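Local coordinates for protein discoidin-2 (Dictyostelium discoideum, PDB 2VM9) that binds galactose and N-acetylgalactosamine as a trimeric, calcium-containing lectin and may take part in forming the spore coat, at residues S9-A14 / K31-N36; L16-S21 / L147-Y152; V74-Q79 / I134-Q139; K92-L97 / W102-N107; V189-P192 / V198-V201. One frame throughout, in Å; residues are numbered along the deposited sequence. Where two conformers were deposited one is given.

Interaction 1. Residues S9-A14 / K31-N36; sequences SCLANA and KNSILN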
# COMPACT_ATOMS: atom_id res chain seq x y z
N SER A 9 -13.41 6.06 10.13
CA SER A 9 -14.30 6.87 9.30
C SER A 9 -13.49 7.27 8.06
O SER A 9 -12.65 8.16 8.13
CB SER A 9 -14.74 8.13 10.08
OG SER A 9 -15.47 7.75 11.25
N CYS A 10 -13.72 6.58 6.94
CA CYS A 10 -12.85 6.71 5.78
C CYS A 10 -12.86 8.11 5.17
O CYS A 10 -11.79 8.65 4.90
CB CYS A 10 -13.21 5.69 4.71
SG CYS A 10 -12.88 4.02 5.27
N LEU A 11 -14.04 8.68 4.92
CA LEU A 11 -14.11 10.00 4.30
C LEU A 11 -13.58 11.08 5.25
O LEU A 11 -12.88 11.99 4.82
CB LEU A 11 -15.54 10.34 3.88
CG LEU A 11 -16.26 9.42 2.89
CD1 LEU A 11 -17.45 10.24 2.31
CD2 LEU A 11 -15.42 8.76 1.82
N ALA A 12 -13.87 10.95 6.55
CA ALA A 12 -13.44 11.95 7.53
C ALA A 12 -11.91 12.03 7.52
O ALA A 12 -11.34 13.10 7.67
CB ALA A 12 -13.95 11.64 8.95
N ASN A 13 -11.28 10.88 7.32
CA ASN A 13 -9.82 10.79 7.34
C ASN A 13 -9.19 10.97 5.96
O ASN A 13 -7.96 10.83 5.82
CB ASN A 13 -9.43 9.44 7.91
CG ASN A 13 -9.46 9.43 9.41
OD1 ASN A 13 -8.46 9.76 10.06
ND2 ASN A 13 -10.62 9.06 9.99
N ALA A 14 -10.01 11.30 4.96
CA ALA A 14 -9.55 11.53 3.59
C ALA A 14 -8.81 10.30 3.02
O ALA A 14 -7.75 10.41 2.41
CB ALA A 14 -8.68 12.83 3.50
N LYS A 31 -17.46 16.45 -2.87
CA LYS A 31 -16.66 17.07 -1.82
C LYS A 31 -17.58 17.59 -0.69
O LYS A 31 -17.12 17.84 0.44
CB LYS A 31 -15.84 18.22 -2.40
CG LYS A 31 -16.70 19.44 -2.82
CD LYS A 31 -15.81 20.63 -3.27
CE LYS A 31 -16.67 21.87 -3.47
NZ LYS A 31 -17.17 22.43 -2.14
N ASN A 32 -18.89 17.70 -0.97
CA ASN A 32 -19.84 18.18 0.05
C ASN A 32 -20.65 17.03 0.66
O ASN A 32 -21.71 17.26 1.26
CB ASN A 32 -20.81 19.19 -0.56
CG ASN A 32 -20.14 20.52 -0.91
OD1 ASN A 32 -18.95 20.71 -0.62
ND2 ASN A 32 -20.87 21.41 -1.56
N SER A 33 -20.14 15.80 0.52
CA SER A 33 -20.96 14.63 0.85
C SER A 33 -20.65 13.97 2.19
O SER A 33 -21.29 12.98 2.53
CB SER A 33 -20.93 13.58 -0.29
OG SER A 33 -19.69 12.87 -0.32
N ILE A 34 -19.64 14.44 2.92
CA ILE A 34 -19.35 13.73 4.17
C ILE A 34 -20.52 13.80 5.16
O ILE A 34 -21.22 14.83 5.27
CB ILE A 34 -18.05 14.22 4.87
CG1 ILE A 34 -17.64 13.13 5.88
CG2 ILE A 34 -18.28 15.56 5.60
CD1 ILE A 34 -16.25 13.31 6.41
N LEU A 35 -20.72 12.70 5.88
CA LEU A 35 -21.71 12.64 6.97
C LEU A 35 -21.59 13.89 7.84
O LEU A 35 -20.47 14.28 8.22
CB LEU A 35 -21.44 11.40 7.82
CG LEU A 35 -22.66 10.93 8.63
CD1 LEU A 35 -23.70 10.28 7.69
CD2 LEU A 35 -22.18 9.94 9.68
N ASN A 36 -22.75 14.50 8.14
CA ASN A 36 -22.86 15.70 9.00
C ASN A 36 -22.23 16.98 8.43
O ASN A 36 -22.09 18.01 9.14
CB ASN A 36 -22.32 15.40 10.41
CG ASN A 36 -23.19 14.42 11.17
OD1 ASN A 36 -24.42 14.52 11.16
ND2 ASN A 36 -22.55 13.47 11.86

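Interaction 2. Residues L16-S21 / L147-Y152; sequences LNLRSS and LRWELY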
# COMPACT_ATOMS: atom_id res chain seq x y z
N LEU A 16 -10.28 7.88 0.97
CA LEU A 16 -10.85 7.36 -0.27
C LEU A 16 -11.04 8.47 -1.30
O LEU A 16 -11.38 9.59 -0.93
CB LEU A 16 -12.20 6.68 0.01
CG LEU A 16 -12.12 5.49 0.96
CD1 LEU A 16 -13.52 5.04 1.32
CD2 LEU A 16 -11.31 4.34 0.30
N ASN A 17 -10.78 8.16 -2.56
CA ASN A 17 -11.11 9.05 -3.67
C ASN A 17 -12.61 8.85 -3.94
O ASN A 17 -13.10 7.71 -3.87
CB ASN A 17 -10.36 8.63 -4.94
CG ASN A 17 -8.83 8.62 -4.79
OD1 ASN A 17 -8.15 7.56 -4.94
ND2 ASN A 17 -8.26 9.80 -4.55
N LEU A 18 -13.33 9.93 -4.23
CA LEU A 18 -14.77 9.83 -4.58
C LEU A 18 -14.99 10.28 -6.01
O LEU A 18 -14.38 11.26 -6.48
CB LEU A 18 -15.63 10.70 -3.65
CG LEU A 18 -15.68 10.36 -2.15
CD1 LEU A 18 -16.82 11.15 -1.49
CD2 LEU A 18 -15.88 8.88 -1.97
N ARG A 19 -15.89 9.59 -6.70
CA ARG A 19 -16.28 9.98 -8.05
C ARG A 19 -17.78 9.79 -8.20
O ARG A 19 -18.28 8.66 -8.16
CB ARG A 19 -15.58 9.09 -9.07
CG ARG A 19 -15.95 9.49 -10.51
CD ARG A 19 -15.16 8.69 -11.53
NE ARG A 19 -15.60 7.29 -11.61
CZ ARG A 19 -16.65 6.84 -12.30
NH1 ARG A 19 -17.44 7.67 -12.95
NH2 ARG A 19 -16.92 5.53 -12.32
N SER A 20 -18.49 10.88 -8.42
CA SER A 20 -19.93 10.77 -8.70
C SER A 20 -20.21 10.54 -10.20
O SER A 20 -19.39 10.86 -11.09
CB SER A 20 -20.66 12.05 -8.25
OG SER A 20 -20.07 13.18 -8.90
N SER A 21 -21.41 10.03 -10.47
CA SER A 21 -21.91 9.84 -11.82
C SER A 21 -22.11 11.24 -12.46
O SER A 21 -21.57 11.53 -13.53
CB SER A 21 -23.24 9.07 -11.74
OG SER A 21 -24.04 9.64 -10.75
N LEU A 147 -27.35 13.30 -0.91
CA LEU A 147 -27.03 12.53 0.29
C LEU A 147 -25.71 12.97 0.89
O LEU A 147 -24.87 13.63 0.23
CB LEU A 147 -26.98 11.02 0.01
CG LEU A 147 -25.82 10.55 -0.90
CD1 LEU A 147 -24.55 10.28 -0.11
CD2 LEU A 147 -26.21 9.32 -1.71
N ARG A 148 -25.56 12.61 2.16
CA ARG A 148 -24.27 12.64 2.84
C ARG A 148 -24.06 11.23 3.37
O ARG A 148 -25.01 10.48 3.56
CB ARG A 148 -24.27 13.65 3.99
CG ARG A 148 -24.33 15.10 3.50
CD ARG A 148 -24.55 16.08 4.68
NE ARG A 148 -25.95 15.96 5.14
CZ ARG A 148 -26.42 16.52 6.26
NH1 ARG A 148 -25.62 17.25 7.04
NH2 ARG A 148 -27.70 16.32 6.61
N TRP A 149 -22.79 10.85 3.58
CA TRP A 149 -22.49 9.47 3.94
C TRP A 149 -21.11 9.33 4.53
O TRP A 149 -20.28 10.25 4.46
CB TRP A 149 -22.64 8.53 2.72
CG TRP A 149 -21.64 8.75 1.61
CD1 TRP A 149 -21.09 9.95 1.19
CD2 TRP A 149 -21.09 7.73 0.78
NE1 TRP A 149 -20.21 9.71 0.13
CE2 TRP A 149 -20.23 8.37 -0.15
CE3 TRP A 149 -21.26 6.34 0.70
CZ2 TRP A 149 -19.51 7.64 -1.12
CZ3 TRP A 149 -20.57 5.64 -0.25
CH2 TRP A 149 -19.70 6.29 -1.16
N GLU A 150 -20.89 8.16 5.13
CA GLU A 150 -19.58 7.78 5.61
C GLU A 150 -19.46 6.27 5.45
O GLU A 150 -20.46 5.53 5.46
CB GLU A 150 -19.39 8.21 7.06
CG GLU A 150 -18.01 7.85 7.69
CD GLU A 150 -16.84 8.45 6.89
OE1 GLU A 150 -16.25 9.44 7.37
OE2 GLU A 150 -16.49 7.90 5.82
N LEU A 151 -18.22 5.83 5.25
CA LEU A 151 -17.91 4.41 5.11
C LEU A 151 -16.97 4.09 6.23
O LEU A 151 -15.97 4.80 6.40
CB LEU A 151 -17.20 4.20 3.77
CG LEU A 151 -18.12 4.21 2.54
CD1 LEU A 151 -17.30 4.39 1.29
CD2 LEU A 151 -18.99 2.90 2.49
N TYR A 152 -17.26 3.00 6.96
CA TYR A 152 -16.47 2.60 8.14
C TYR A 152 -15.71 1.32 7.82
O TYR A 152 -16.29 0.37 7.29
CB TYR A 152 -17.36 2.39 9.36
CG TYR A 152 -18.07 3.66 9.72
CD1 TYR A 152 -17.45 4.61 10.54
CD2 TYR A 152 -19.33 3.94 9.18
CE1 TYR A 152 -18.05 5.79 10.83
CE2 TYR A 152 -19.97 5.14 9.48
CZ TYR A 152 -19.33 6.05 10.33
OH TYR A 152 -19.89 7.24 10.63

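Interaction 3. Residues V74-Q79 / I134-Q139; sequences VAISTQ and IAIHPQ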
# COMPACT_ATOMS: atom_id res chain seq x y z
N VAL A 74 -17.06 -2.29 7.43
CA VAL A 74 -17.94 -2.82 8.48
C VAL A 74 -19.31 -2.13 8.54
O VAL A 74 -20.27 -2.69 9.07
CB VAL A 74 -17.27 -2.79 9.90
CG1 VAL A 74 -16.01 -3.64 9.89
CG2 VAL A 74 -16.97 -1.34 10.37
N ALA A 75 -19.39 -0.91 8.01
CA ALA A 75 -20.70 -0.23 7.98
C ALA A 75 -20.69 0.89 6.98
O ALA A 75 -19.62 1.36 6.55
CB ALA A 75 -21.07 0.32 9.38
N ILE A 76 -21.91 1.28 6.60
CA ILE A 76 -22.12 2.52 5.85
C ILE A 76 -23.20 3.32 6.57
O ILE A 76 -24.15 2.73 7.11
CB ILE A 76 -22.56 2.22 4.39
CG1 ILE A 76 -22.73 3.52 3.58
CG2 ILE A 76 -23.86 1.36 4.37
CD1 ILE A 76 -23.00 3.24 2.12
N SER A 77 -23.06 4.64 6.59
CA SER A 77 -24.09 5.50 7.12
C SER A 77 -24.49 6.49 6.03
O SER A 77 -23.61 7.01 5.36
CB SER A 77 -23.58 6.30 8.30
OG SER A 77 -23.42 5.42 9.41
N THR A 78 -25.78 6.72 5.86
CA THR A 78 -26.27 7.75 4.93
C THR A 78 -27.19 8.73 5.65
O THR A 78 -27.80 8.42 6.68
CB THR A 78 -26.99 7.16 3.68
OG1 THR A 78 -28.24 6.57 4.07
CG2 THR A 78 -26.10 6.10 2.98
N GLN A 79 -27.32 9.90 5.04
CA GLN A 79 -28.06 10.99 5.59
C GLN A 79 -28.59 11.75 4.38
O GLN A 79 -28.04 11.68 3.27
CB GLN A 79 -27.06 11.80 6.41
CG GLN A 79 -27.56 12.88 7.26
CD GLN A 79 -26.39 13.49 8.03
OE1 GLN A 79 -25.28 13.60 7.48
NE2 GLN A 79 -26.62 13.88 9.27
N ILE A 134 -16.02 0.77 -3.71
CA ILE A 134 -17.41 0.47 -3.36
C ILE A 134 -18.24 1.62 -3.92
O ILE A 134 -17.74 2.75 -4.00
CB ILE A 134 -17.55 0.31 -1.82
CG1 ILE A 134 -18.96 -0.12 -1.43
CG2 ILE A 134 -17.15 1.59 -1.08
CD1 ILE A 134 -19.04 -0.66 0.01
N ALA A 135 -19.48 1.35 -4.34
CA ALA A 135 -20.29 2.41 -4.95
C ALA A 135 -21.68 2.34 -4.34
O ALA A 135 -22.26 1.24 -4.25
CB ALA A 135 -20.41 2.22 -6.48
N ILE A 136 -22.19 3.51 -3.95
CA ILE A 136 -23.59 3.65 -3.55
C ILE A 136 -24.40 4.02 -4.78
O ILE A 136 -24.01 4.92 -5.55
CB ILE A 136 -23.74 4.66 -2.38
CG1 ILE A 136 -25.20 4.74 -1.92
CG2 ILE A 136 -23.16 6.06 -2.74
CD1 ILE A 136 -25.39 5.41 -0.56
N HIS A 137 -25.49 3.28 -4.99
CA HIS A 137 -26.34 3.40 -6.19
C HIS A 137 -27.77 3.73 -5.74
O HIS A 137 -28.57 2.82 -5.51
CB HIS A 137 -26.30 2.07 -6.97
CG HIS A 137 -25.11 1.94 -7.87
ND1 HIS A 137 -25.16 2.22 -9.22
CD2 HIS A 137 -23.83 1.56 -7.61
CE1 HIS A 137 -23.97 2.01 -9.76
NE2 HIS A 137 -23.14 1.61 -8.81
N PRO A 138 -28.06 5.03 -5.52
CA PRO A 138 -29.41 5.44 -5.11
C PRO A 138 -30.46 4.86 -6.05
O PRO A 138 -30.27 4.84 -7.28
CB PRO A 138 -29.36 6.96 -5.26
CG PRO A 138 -27.90 7.28 -4.86
CD PRO A 138 -27.15 6.19 -5.63
N GLN A 139 -31.54 4.35 -5.46
CA GLN A 139 -32.62 3.80 -6.28
C GLN A 139 -33.86 4.68 -6.28
O GLN A 139 -34.51 4.82 -7.30
CB GLN A 139 -33.01 2.40 -5.81
CG GLN A 139 -31.86 1.42 -5.97
CD GLN A 139 -31.44 1.23 -7.42
OE1 GLN A 139 -32.24 0.76 -8.25
NE2 GLN A 139 -30.19 1.61 -7.76

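Interaction 4. Residues K92-L97 / W102-N107; sequences KLRYTL and WVEYNN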
# COMPACT_ATOMS: atom_id res chain seq x y z
N LYS A 92 -28.87 0.64 -3.59
CA LYS A 92 -28.11 -0.61 -3.72
C LYS A 92 -26.63 -0.29 -3.55
O LYS A 92 -26.20 0.88 -3.65
CB LYS A 92 -28.34 -1.24 -5.10
CG LYS A 92 -29.77 -1.78 -5.33
CD LYS A 92 -29.93 -2.28 -6.76
CE LYS A 92 -31.37 -2.72 -6.99
NZ LYS A 92 -31.54 -3.48 -8.27
N LEU A 93 -25.85 -1.33 -3.28
CA LEU A 93 -24.40 -1.19 -3.15
C LEU A 93 -23.74 -2.18 -4.09
O LEU A 93 -24.23 -3.30 -4.27
CB LEU A 93 -23.93 -1.47 -1.72
CG LEU A 93 -24.27 -0.47 -0.63
CD1 LEU A 93 -23.92 -1.11 0.74
CD2 LEU A 93 -23.53 0.90 -0.85
N ARG A 94 -22.64 -1.73 -4.69
CA ARG A 94 -21.80 -2.57 -5.52
C ARG A 94 -20.38 -2.44 -4.99
O ARG A 94 -20.01 -1.42 -4.39
CB ARG A 94 -21.82 -2.09 -6.97
CG ARG A 94 -23.19 -1.77 -7.52
CD ARG A 94 -23.12 -1.58 -9.03
NE ARG A 94 -22.86 -2.85 -9.71
CZ ARG A 94 -21.89 -3.06 -10.59
NH1 ARG A 94 -21.04 -2.09 -10.96
NH2 ARG A 94 -21.78 -4.26 -11.12
N TYR A 95 -19.57 -3.46 -5.21
CA TYR A 95 -18.17 -3.34 -4.83
C TYR A 95 -17.30 -4.23 -5.67
O TYR A 95 -17.79 -5.09 -6.41
CB TYR A 95 -17.96 -3.60 -3.33
CG TYR A 95 -18.33 -4.99 -2.91
CD1 TYR A 95 -17.40 -6.03 -2.95
CD2 TYR A 95 -19.63 -5.28 -2.46
CE1 TYR A 95 -17.73 -7.31 -2.54
CE2 TYR A 95 -19.98 -6.57 -2.06
CZ TYR A 95 -19.02 -7.56 -2.09
OH TYR A 95 -19.36 -8.84 -1.71
N THR A 96 -16.00 -4.00 -5.54
CA THR A 96 -15.00 -4.78 -6.26
C THR A 96 -13.77 -4.93 -5.41
O THR A 96 -13.30 -4.00 -4.74
CB THR A 96 -14.62 -4.13 -7.64
OG1 THR A 96 -13.69 -4.99 -8.34
CG2 THR A 96 -14.02 -2.71 -7.43
N LEU A 97 -13.22 -6.13 -5.45
CA LEU A 97 -11.94 -6.38 -4.80
C LEU A 97 -10.78 -6.16 -5.79
O LEU A 97 -9.77 -5.53 -5.43
CB LEU A 97 -11.91 -7.79 -4.18
CG LEU A 97 -10.61 -8.18 -3.46
CD1 LEU A 97 -10.21 -7.22 -2.33
CD2 LEU A 97 -10.73 -9.63 -2.95
N TRP A 102 -16.98 -6.43 -10.65
CA TRP A 102 -17.86 -5.82 -9.65
C TRP A 102 -18.98 -6.77 -9.29
O TRP A 102 -19.46 -7.52 -10.14
CB TRP A 102 -18.45 -4.53 -10.18
CG TRP A 102 -17.48 -3.41 -10.18
CD1 TRP A 102 -16.40 -3.22 -11.03
CD2 TRP A 102 -17.44 -2.33 -9.25
NE1 TRP A 102 -15.72 -2.08 -10.67
CE2 TRP A 102 -16.34 -1.51 -9.59
CE3 TRP A 102 -18.25 -1.96 -8.16
CZ2 TRP A 102 -16.03 -0.34 -8.89
CZ3 TRP A 102 -17.94 -0.79 -7.47
CH2 TRP A 102 -16.82 -0.01 -7.82
N VAL A 103 -19.34 -6.76 -8.01
CA VAL A 103 -20.46 -7.56 -7.56
C VAL A 103 -21.45 -6.68 -6.83
O VAL A 103 -21.10 -5.63 -6.31
CB VAL A 103 -20.04 -8.75 -6.68
CG1 VAL A 103 -19.10 -9.67 -7.46
CG2 VAL A 103 -19.41 -8.29 -5.41
N GLU A 104 -22.70 -7.13 -6.82
CA GLU A 104 -23.77 -6.47 -6.09
C GLU A 104 -23.78 -6.96 -4.65
O GLU A 104 -23.66 -8.17 -4.41
CB GLU A 104 -25.12 -6.76 -6.77
CG GLU A 104 -25.36 -5.94 -8.06
CD GLU A 104 -26.84 -5.76 -8.37
OE1 GLU A 104 -27.56 -6.77 -8.44
OE2 GLU A 104 -27.27 -4.61 -8.56
N TYR A 105 -23.89 -6.05 -3.70
CA TYR A 105 -23.97 -6.44 -2.31
C TYR A 105 -25.27 -7.22 -2.04
O TYR A 105 -26.35 -6.79 -2.41
CB TYR A 105 -23.92 -5.21 -1.43
CG TYR A 105 -24.27 -5.48 0.01
CD1 TYR A 105 -23.39 -6.18 0.85
CD2 TYR A 105 -25.50 -5.04 0.54
CE1 TYR A 105 -23.72 -6.43 2.18
CE2 TYR A 105 -25.83 -5.27 1.88
CZ TYR A 105 -24.94 -5.98 2.68
OH TYR A 105 -25.26 -6.21 4.00
N ASN A 106 -25.14 -8.38 -1.40
CA ASN A 106 -26.31 -9.17 -0.99
C ASN A 106 -27.31 -9.39 -2.11
O ASN A 106 -28.52 -9.13 -1.96
CB ASN A 106 -27.00 -8.52 0.21
CG ASN A 106 -27.92 -9.47 0.92
OD1 ASN A 106 -27.74 -10.70 0.85
ND2 ASN A 106 -28.92 -8.92 1.61
N ASN A 107 -26.80 -9.81 -3.27
CA ASN A 107 -27.64 -10.12 -4.43
C ASN A 107 -28.50 -8.97 -4.95
O ASN A 107 -29.59 -9.19 -5.51
CB ASN A 107 -28.51 -11.34 -4.12
CG ASN A 107 -27.71 -12.61 -4.05
OD1 ASN A 107 -27.73 -13.33 -3.04
ND2 ASN A 107 -26.96 -12.90 -5.13
O HOH W 1 -30.01 -6.04 -8.86
O HOH W 2 -27.14 -3.98 -2.71
O HOH W 3 -22.25 -9.41 -0.75

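Interaction 5. Residues V189-P192 / V198-V201; sequences VKFP and VPIV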
# COMPACT_ATOMS: atom_id res chain seq x y z
N VAL A 189 26.45 -8.08 9.68
CA VAL A 189 25.73 -7.95 8.44
C VAL A 189 25.24 -6.51 8.32
O VAL A 189 24.65 -5.97 9.24
CB VAL A 189 24.54 -8.95 8.39
CG1 VAL A 189 23.79 -8.86 7.06
CG2 VAL A 189 25.06 -10.40 8.63
N LYS A 190 25.52 -5.89 7.19
CA LYS A 190 25.01 -4.55 6.92
C LYS A 190 23.87 -4.70 5.92
O LYS A 190 24.03 -5.39 4.90
CB LYS A 190 26.13 -3.67 6.35
CG LYS A 190 25.74 -2.21 6.14
CD LYS A 190 26.88 -1.41 5.51
CE LYS A 190 26.37 -0.54 4.35
NZ LYS A 190 25.76 -1.37 3.23
N PHE A 191 22.71 -4.11 6.21
CA PHE A 191 21.56 -4.19 5.29
C PHE A 191 21.93 -3.43 4.02
O PHE A 191 22.63 -2.42 4.10
CB PHE A 191 20.29 -3.58 5.91
CG PHE A 191 19.81 -4.29 7.16
CD1 PHE A 191 19.65 -5.69 7.18
CD2 PHE A 191 19.49 -3.56 8.30
CE1 PHE A 191 19.20 -6.34 8.34
CE2 PHE A 191 19.04 -4.20 9.48
CZ PHE A 191 18.90 -5.60 9.49
N PRO A 192 21.47 -3.90 2.85
CA PRO A 192 21.75 -3.12 1.64
C PRO A 192 21.38 -1.63 1.80
O PRO A 192 22.15 -0.76 1.38
CB PRO A 192 20.87 -3.79 0.59
CG PRO A 192 20.83 -5.25 1.04
CD PRO A 192 20.73 -5.14 2.55
N VAL A 198 14.06 0.01 13.68
CA VAL A 198 14.78 -1.26 13.89
C VAL A 198 13.90 -2.42 13.43
O VAL A 198 12.76 -2.57 13.90
CB VAL A 198 15.22 -1.43 15.35
CG1 VAL A 198 16.01 -2.75 15.54
CG2 VAL A 198 16.06 -0.23 15.81
N PRO A 199 14.40 -3.25 12.50
CA PRO A 199 13.60 -4.39 12.06
C PRO A 199 13.73 -5.61 12.97
O PRO A 199 14.54 -5.61 13.90
CB PRO A 199 14.20 -4.71 10.70
CG PRO A 199 15.69 -4.38 10.90
CD PRO A 199 15.70 -3.17 11.80
N ILE A 200 12.94 -6.64 12.70
CA ILE A 200 13.19 -7.95 13.29
C ILE A 200 14.03 -8.69 12.24
O ILE A 200 14.08 -8.27 11.07
CB ILE A 200 11.89 -8.69 13.65
CG1 ILE A 200 11.06 -8.99 12.39
CG2 ILE A 200 11.09 -7.88 14.68
CD1 ILE A 200 11.58 -10.17 11.50
N VAL A 201 14.77 -9.71 12.65
CA VAL A 201 15.58 -10.43 11.66
C VAL A 201 15.37 -11.92 11.89
O VAL A 201 15.78 -12.47 12.93
CB VAL A 201 17.09 -10.07 11.73
CG1 VAL A 201 17.90 -10.96 10.79
CG2 VAL A 201 17.35 -8.59 11.38

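Interaction 1. Residues S9-A14 / K31-N36
I34 lays the end of its side chain over the backbone of L11 and A12, where two loops of the discoidin (F5/8 type C) beta-sandwich meet. One loop runs between strands 8-9 and 17-20, the other between strands 17-20 and 52-53. With CG1 anti to the backbone N (chi1 -162°) and chi2 also extended, I34 reaches its full length, and its CD1 comes within 3.3 Å of A12 CA. The same methyl lies 3.8 Å from A12 CB and 4.0 Å from L11 CB. The alanine at position 12 has only its CB beyond the main chain, so the I34 methyl can settle against A12 CA, while L11 turns its branched end toward L18 and W149 in the sandwich core.

The loop 9-14 owes its shape to a type I turn from L11 to A14 and to N13, whose side chain bends back on S9. E150 takes the backbone N-H groups of L11 and A12 on its two carboxylate oxygens. R19 of a neighbouring subunit packs on I34 and donates from NH2 to A12 O, placing the contact at a subunit boundary. S9 O accepts from N13 N and N13 ND2 on opposite faces of its plane, the ND2 bond being 2.9 Å and nearly straight at 169°.

Interaction 2. Residues L16-S21 / L147-Y152
L18 and W149 lie alongside each other, pointing in opposite directions, as the two sheets of the discoidin-type beta-sandwich face one another across the core. Strand 17-20 belongs to one sheet and strand 146-153 to the other, and each sends alternate residues inward. Both leucine methyls approach the indole obliquely: CD2 of L18 is 3.9 Å from W149 CZ2 and CD1 is 4.0 Å from W149 NE1. W149 gets there by setting CG between its backbone N and carbonyl carbon (chi1 66°), which swings the broad ring across the gap although its CB starts off to one side. A tryptophan suits this place because it is large enough to span the gap between sheets and can still use its N-H, here in a weak hydrogen bond to S33 OG.

In the second pair, L16 and L151 cross at about a right angle and meet by single methyls, CD1 to CD1 at 3.8 Å. Leucine suits both strands here, its forked end presenting methyls to the facing sheet. A65, on strand 63-67, packs against both L18 and L151. Between W149 and L151, E150 has its CB pointing away from strand 17-20. Its OE2 takes the backbone N-H of L151 at 2.8 Å, through the anti lone pair.

Interaction 3. Residues V74-Q79 / I134-Q139
The hydrophobic core of the discoidin-type beta-sandwich is the setting here: strand 70-79 of one sheet and strand 133-142 of the other meet through the ends of their side chains, their backbones staying well apart, with 9.6 Å between I76 CA and I136 CA. I136 carries the contact. Its CG1 lies anti to the backbone N (chi1 -177°) and the chain stays extended, which sends CD1 straight across the gap. There the methyl sits 3.7 Å from T78 CG2 and, more loosely, 4.2 Å from I76 CD1, so that one isoleucine tip is shared between two successive inward-facing residues of the opposite strand. I76 is likewise fully extended and meets its partner end against end at a slant. Isoleucine suits such a place: its CG1-CD1 arm reaches across, and its beta-branch favours the extended backbone.

T78 is the polar exception, and its two branches divide the work. CG2, beside the backbone N, faces I136, whereas OG1 turns elsewhere and is hydrogen-bonded to N114 OD1, which satisfies the hydroxyl of a buried residue. Y91, on strand 87-96, packs against both I76 and T78, and W149, on strand 146-153, lies against I136. Strand 70-79 runs between strands 121-131 and 146-153, with V74 and A75 both opposite Y152 in a classic beta bulge, while strand 133-142 lies between strands 63-67 and 87-96 in the facing sheet.

Interaction 4. Residues K92-L97 / W102-N107
Y95 and V103 form the hydrogen-bonded pair of an antiparallel beta hairpin, strands 87-96 and 102-112, at the border of one sheet of the discoidin-type sandwich. V103 N to Y95 O is 2.8 Å and Y95 N to V103 O is 2.9 Å. Y105 N to L93 O adds a third bond, nearly straight at 172°.

One CH-pi contact lies on each face of the ladder. V103 CG2 sits over the Y95 ring, 3.6 Å from its centroid; T96 CB lies 3.6 Å from the centroid of the W102 five-membered ring, over its face. Beta-branched V103 and T96 suit extended strands and offer CH groups to these rings. In a separate van der Waals contact, the R94 guanidinium comes obliquely to W102 CB, its NH2 3.5 Å away; the side chains cross at about a right angle, although guanidinium and ring planes differ by only 17°. L93 CB packs on Y105 CB.

K92 NZ and E104 OE2 stand 4.4 Å apart, beyond a salt bridge, and one water links the pair, accepting from K92 NZ and donating to E104 OE1 at 2.6 Å.

Interaction 5. Residues V189-P192 / V198-V201
Apolar side-chain packing inside the lectin-like domain joins the segment that leaves strand 183-190 to the one that leads into strand 200-211, and F191 is its centre. F191 CA and P199 CA are 10.5 Å apart, a separation the phenylalanine side chain largely spans, and two residues of the other segment receive its far end. P199 CG comes to 3.6 Å from F191 CE2 and 3.7 Å from F191 CZ, an oblique approach in which the two side chains slide past each other in opposite directions. V201 meets the ring in its own plane, with CG2 at 3.9 Å from F191 CZ, the two side chains coming from opposite sides of the gap.

F191 sets CG beside its backbone N, anti to the carbonyl carbon (chi1 -62°), and this aims the ring inward just where the strand ends. The domain is an H-type lectin sandwich of two antiparallel three-stranded sheets, and the two segments belong to different sheets, so the phenylalanine bridges them at one end of the fold. Phenylalanine suits the place because it is long and wholly apolar, reaching both P199 and V201, and P199 supplies a compact apolar surface before the chain becomes a strand. F195, in the intervening loop, meets the F191 ring edge-to-face, and Y250 and A252 of strand 243-254 also pack on it. I226 lies against both P199 and V201, and V201 O accepts a hydrogen bond from S223 OG.

Interactions 1 to 4 all lie in the discoidin beta-sandwich and form a connected series, whereas interaction 5 belongs to the lectin-like domain, its centre 40 to 45 Å from theirs. Interaction 1 touches interaction 2, their centres 7 Å apart, where S33 O bonds to W149 N at 2.8 Å. Interactions 2 and 3, with centres 8 Å apart, both span the same two sheets, strands 70-79 and 146-153 being neighbours in one of them. Interactions 3 and 4 meet through strands 133-142 and 87-96, with A135 N to R94 O at 2.8 Å. The calcium ion, bound by N39, S40 and D47, lies about 14 Å from the I34 side chain of interaction 1.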